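Local coordinates for protein transcriptional regulator, LacI family (Arthrobacter sp., PDB 4RKQ) that probably regulates transcription as a LacI-family repressor-like factor whose sugar-binding-type domain is expected to sense a small effector molecule, at residues Y112-M124 and V150-L162. Numbering follows the deposited sequence.
Sequences YQHAAKVAVAQLM and VRGKAVAGRLDEL. With EDO (1,2-ethanediol), chain F.
Tyr112 turns its CG anti to its own carbonyl carbon, while Arg151 holds CG between backbone N and carbonyl carbon (chi1 70°), and these two torsions set Arg151 CB over one face of the ring, from where the chain runs on obliquely past the hydroxyl end. Arg151 CB sits 3.7 Å from the ring centroid as a CH-pi contact; further out the guanidinium plane is tilted only 26° from the ring. Val150 CG1 meets Tyr112 CD2 on the same side of the ring, its side chain crossing at about a right angle. The phenol OH hydrogen-bonds to Asp98, whereas Arg151 NH1 hydrogen-bonds to Phe198 O, and both NH1 and NH2 grip O2 of a 1,2-ethanediol, each at 3.0 Å. A phenylalanine in place of Tyr112 would probably keep the CH-pi contact but leave Asp98 without its hydroxyl partner.

Beyond the ring the helices close on small residues: Ala116 CB lies 3.5 Å from Ala154 O. Lys117 CD then rests on one face of the Arg158 guanidinium, with Leu162 CD2 over the opposite face. Arg158 NE donates to a water 2.7 Å away that in turn donates to Lys117 O, and NH1 forms a long salt bridge to Glu161 OE1, its hydrogen bond weak. Val120 CG1 meets Leu162 CD1 tip to tip at 3.7 Å and also touches Leu159 CD2.

Helices 112-124 and 150-161, crossing at -49°, pack side by side against strands 131-136 and 194-197, an alpha/beta layering characteristic of the periplasmic-binding-protein-like fold; the diol, probably from the crystallisation liquor, lies between Arg151, Asn27, Asn199 and Asp227, consistent with the interdomain effector cleft of LacI-family regulators.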
loop_
_atom_site.group_PDB
_atom_site.type_symbol
_atom_site.label_atom_id
_atom_site.label_comp_id
_atom_site.label_asym_id
_atom_site.label_seq_id
_atom_site.Cartn_x
_atom_site.Cartn_y
_atom_site.Cartn_z
ATOM N N TYR A 112 8.707 22.600 -1.858
ATOM C CA TYR A 112 9.874 21.792 -2.159
ATOM C C TYR A 112 11.209 22.532 -2.006
ATOM O O TYR A 112 12.241 21.890 -1.856
ATOM C CB TYR A 112 9.790 21.147 -3.526
ATOM C CG TYR A 112 8.678 20.157 -3.640
ATOM C CD1 TYR A 112 8.720 18.972 -2.931
ATOM C CD2 TYR A 112 7.586 20.392 -4.472
ATOM C CE1 TYR A 112 7.701 18.034 -3.041
ATOM C CE2 TYR A 112 6.556 19.467 -4.580
ATOM C CZ TYR A 112 6.612 18.289 -3.840
ATOM O OH TYR A 112 5.619 17.328 -3.965
ATOM N N GLN A 113 11.207 23.852 -2.023
ATOM C CA GLN A 113 12.445 24.573 -1.705
ATOM C C GLN A 113 12.829 24.370 -0.259
ATOM O O GLN A 113 14.000 24.184 0.072
ATOM C CB GLN A 113 12.288 26.051 -1.986
ATOM C CG GLN A 113 12.193 26.262 -3.471
ATOM C CD GLN A 113 12.350 27.697 -3.857
ATOM O OE1 GLN A 113 12.832 28.519 -3.074
ATOM N NE2 GLN A 113 11.952 28.011 -5.078
ATOM N N HIS A 114 11.844 24.402 0.610
ATOM C CA HIS A 114 12.077 24.127 1.987
ATOM C C HIS A 114 12.553 22.687 2.242
ATOM O O HIS A 114 13.492 22.447 3.015
ATOM C CB HIS A 114 10.841 24.405 2.773
ATOM C CG HIS A 114 10.892 23.851 4.148
ATOM N ND1 HIS A 114 11.416 24.554 5.204
ATOM C CD2 HIS A 114 10.532 22.641 4.636
ATOM C CE1 HIS A 114 11.335 23.823 6.296
ATOM N NE2 HIS A 114 10.819 22.650 5.977
ATOM N N ALA A 115 11.904 21.719 1.604
ATOM C CA ALA A 115 12.290 20.315 1.761
ATOM C C ALA A 115 13.729 20.095 1.303
ATOM O O ALA A 115 14.484 19.356 1.938
ATOM C CB ALA A 115 11.353 19.402 0.951
ATOM N N ALA A 116 14.075 20.700 0.171
ATOM C CA ALA A 116 15.394 20.553 -0.430
ATOM C C ALA A 116 16.449 21.119 0.498
ATOM O O ALA A 116 17.502 20.510 0.700
ATOM C CB ALA A 116 15.437 21.248 -1.793
ATOM N N LYS A 117 16.149 22.253 1.105
ATOM C CA LYS A 117 17.080 22.890 2.018
ATOM C C LYS A 117 17.302 22.022 3.229
ATOM O O LYS A 117 18.427 21.826 3.648
ATOM C CB LYS A 117 16.584 24.275 2.443
ATOM C CG LYS A 117 17.325 24.840 3.650
ATOM C CD LYS A 117 17.433 26.360 3.625
ATOM C CE LYS A 117 16.174 27.064 4.102
ATOM N NZ LYS A 117 16.027 27.050 5.580
ATOM N N VAL A 118 16.233 21.466 3.777
ATOM C CA VAL A 118 16.339 20.631 4.955
ATOM C C VAL A 118 17.082 19.325 4.686
ATOM O O VAL A 118 17.956 18.915 5.469
ATOM C CB VAL A 118 14.973 20.389 5.603
ATOM C CG1 VAL A 118 15.080 19.439 6.775
ATOM C CG2 VAL A 118 14.385 21.718 6.076
ATOM N N ALA A 119 16.785 18.693 3.558
ATOM C CA ALA A 119 17.350 17.367 3.260
ATOM C C ALA A 119 18.845 17.506 2.958
ATOM O O ALA A 119 19.656 16.754 3.466
ATOM C CB ALA A 119 16.636 16.732 2.082
ATOM N N VAL A 120 19.183 18.474 2.121
ATOM C CA VAL A 120 20.567 18.781 1.779
ATOM C C VAL A 120 21.383 19.170 3.034
ATOM O O VAL A 120 22.507 18.731 3.193
ATOM C CB VAL A 120 20.637 19.859 0.682
ATOM C CG1 VAL A 120 22.080 20.276 0.422
ATOM C CG2 VAL A 120 20.073 19.292 -0.618
ATOM N N ALA A 121 20.774 19.917 3.949
ATOM C CA ALA A 121 21.440 20.313 5.188
ATOM C C ALA A 121 21.895 19.129 5.987
ATOM O O ALA A 121 22.957 19.174 6.611
ATOM C CB ALA A 121 20.539 21.177 6.031
ATOM N N GLN A 122 21.085 18.076 5.989
ATOM C CA GLN A 122 21.428 16.891 6.744
ATOM C C GLN A 122 22.666 16.267 6.174
ATOM O O GLN A 122 23.551 15.831 6.918
ATOM C CB GLN A 122 20.288 15.858 6.746
ATOM C CG GLN A 122 20.696 14.501 7.311
ATOM C CD GLN A 122 21.090 14.549 8.782
ATOM O OE1 GLN A 122 20.550 15.340 9.554
ATOM N NE2 GLN A 122 22.012 13.671 9.179
ATOM N N LEU A 123 22.736 16.194 4.853
ATOM C CA LEU A 123 23.907 15.582 4.209
ATOM C C LEU A 123 25.166 16.453 4.413
ATOM O O LEU A 123 26.256 15.941 4.692
ATOM C CB LEU A 123 23.648 15.328 2.741
ATOM C CG LEU A 123 22.535 14.298 2.484
ATOM C CD1 LEU A 123 22.394 14.026 1.000
ATOM C CD2 LEU A 123 22.790 12.990 3.207
ATOM N N MET A 124 25.004 17.767 4.337
ATOM C CA MET A 124 26.125 18.679 4.613
ATOM C C MET A 124 26.633 18.539 6.038
ATOM O O MET A 124 27.836 18.474 6.260
ATOM C CB MET A 124 25.728 20.130 4.367
ATOM C CG MET A 124 25.415 20.456 2.932
ATOM S SD MET A 124 26.704 20.225 1.705
ATOM C CE MET A 124 26.452 18.633 1.031
ATOM N N VAL A 150 9.297 19.152 -10.156
ATOM C CA VAL A 150 9.410 20.340 -9.340
ATOM C C VAL A 150 10.322 20.095 -8.150
ATOM O O VAL A 150 11.156 20.926 -7.800
ATOM C CB VAL A 150 8.018 20.772 -8.845
ATOM C CG1 VAL A 150 8.128 21.911 -7.845
ATOM C CG2 VAL A 150 7.152 21.148 -10.059
ATOM N N ARG A 151 10.163 18.942 -7.515
ATOM C CA ARG A 151 10.920 18.680 -6.301
ATOM C C ARG A 151 12.364 18.490 -6.678
ATOM O O ARG A 151 13.234 18.992 -5.981
ATOM C CB ARG A 151 10.360 17.496 -5.492
ATOM C CG ARG A 151 10.533 16.116 -6.101
ATOM C CD ARG A 151 9.877 15.060 -5.205
ATOM N NE ARG A 151 8.421 15.120 -5.301
ATOM C CZ ARG A 151 7.592 14.191 -4.829
ATOM N NH1 ARG A 151 8.060 13.104 -4.208
ATOM N NH2 ARG A 151 6.291 14.342 -4.987
ATOM N N GLY A 152 12.589 17.816 -7.803
ATOM C CA GLY A 152 13.934 17.551 -8.318
ATOM C C GLY A 152 14.660 18.833 -8.693
ATOM O O GLY A 152 15.841 18.970 -8.402
ATOM N N LYS A 153 13.969 19.764 -9.350
ATOM C CA LYS A 153 14.550 21.094 -9.641
ATOM C C LYS A 153 14.935 21.818 -8.373
ATOM O O LYS A 153 15.994 22.450 -8.312
ATOM C CB LYS A 153 13.593 21.951 -10.508
ATOM C CG LYS A 153 13.449 21.425 -11.924
ATOM C CD LYS A 153 12.397 22.161 -12.761
ATOM C CE LYS A 153 12.412 21.619 -14.183
ATOM N NZ LYS A 153 11.114 21.717 -14.888
ATOM N N ALA A 154 14.124 21.682 -7.327
ATOM C CA ALA A 154 14.405 22.339 -6.069
ATOM C C ALA A 154 15.683 21.801 -5.431
ATOM O O ALA A 154 16.472 22.562 -4.924
ATOM C CB ALA A 154 13.236 22.190 -5.104
ATOM N N VAL A 155 15.885 20.487 -5.473
ATOM C CA VAL A 155 17.103 19.885 -4.914
ATOM C C VAL A 155 18.353 20.297 -5.719
ATOM O O VAL A 155 19.385 20.663 -5.137
ATOM C CB VAL A 155 16.963 18.345 -4.854
ATOM C CG1 VAL A 155 18.275 17.673 -4.445
ATOM C CG2 VAL A 155 15.809 17.952 -3.925
ATOM N N ALA A 156 18.248 20.238 -7.044
ATOM C CA ALA A 156 19.358 20.604 -7.925
ATOM C C ALA A 156 19.747 22.063 -7.726
ATOM O O ALA A 156 20.926 22.383 -7.639
ATOM C CB ALA A 156 18.992 20.363 -9.354
ATOM N N GLY A 157 18.738 22.921 -7.638
ATOM C CA GLY A 157 18.898 24.301 -7.249
ATOM C C GLY A 157 19.671 24.478 -5.963
ATOM O O GLY A 157 20.598 25.272 -5.918
ATOM N N ARG A 158 19.307 23.741 -4.913
ATOM C CA ARG A 158 19.970 23.906 -3.647
ATOM C C ARG A 158 21.425 23.448 -3.713
ATOM O O ARG A 158 22.324 24.108 -3.177
ATOM C CB ARG A 158 19.228 23.179 -2.533
ATOM C CG ARG A 158 19.832 23.314 -1.148
ATOM C CD ARG A 158 19.948 24.763 -0.737
ATOM N NE ARG A 158 20.322 24.903 0.671
ATOM C CZ ARG A 158 20.482 26.063 1.303
ATOM N NH1 ARG A 158 20.313 27.203 0.652
ATOM N NH2 ARG A 158 20.812 26.082 2.589
ATOM N N LEU A 159 21.655 22.299 -4.337
ATOM C CA LEU A 159 23.004 21.785 -4.439
ATOM C C LEU A 159 23.880 22.695 -5.338
ATOM O O LEU A 159 25.051 22.882 -5.044
ATOM C CB LEU A 159 22.996 20.367 -4.987
ATOM C CG LEU A 159 22.476 19.274 -4.045
ATOM C CD1 LEU A 159 22.196 18.006 -4.827
ATOM C CD2 LEU A 159 23.461 18.996 -2.923
ATOM N N ASP A 160 23.332 23.207 -6.442
ATOM C CA ASP A 160 24.054 24.169 -7.290
ATOM C C ASP A 160 24.388 25.446 -6.483
ATOM O O ASP A 160 25.520 25.920 -6.467
ATOM C CB ASP A 160 23.236 24.506 -8.536
ATOM C CG ASP A 160 23.315 23.435 -9.608
ATOM O OD1 ASP A 160 24.216 22.568 -9.549
ATOM O OD2 ASP A 160 22.480 23.461 -10.539
ATOM N N GLU A 161 23.400 25.975 -5.783
ATOM C CA GLU A 161 23.592 27.127 -4.908
ATOM C C GLU A 161 24.711 26.930 -3.891
ATOM O O GLU A 161 25.401 27.872 -3.551
ATOM C CB GLU A 161 22.289 27.419 -4.177
ATOM C CG GLU A 161 22.368 28.352 -2.984
ATOM C CD GLU A 161 21.016 28.947 -2.642
ATOM O OE1 GLU A 161 19.999 28.209 -2.658
ATOM O OE2 GLU A 161 20.974 30.164 -2.368
ATOM N N LEU A 162 24.871 25.719 -3.375
ATOM C CA LEU A 162 25.873 25.476 -2.350
ATOM C C LEU A 162 27.249 25.102 -2.937
ATOM O O LEU A 162 28.171 24.781 -2.184
ATOM C CB LEU A 162 25.386 24.389 -1.383
ATOM C CG LEU A 162 24.241 24.747 -0.429
ATOM C CD1 LEU A 162 23.899 23.553 0.452
ATOM C CD2 LEU A 162 24.594 25.949 0.429
HETATM C C1 EDO F . 4.581 10.264 -4.637
HETATM O O1 EDO F . 5.271 9.249 -3.884
HETATM C C2 EDO F . 4.194 11.433 -3.759
HETATM O O2 EDO F . 5.430 12.031 -3.350
HETATM O O HOH W 1 12.529 18.870 -2.574
HETATM O O HOH W 2 20.783 23.020 2.547
#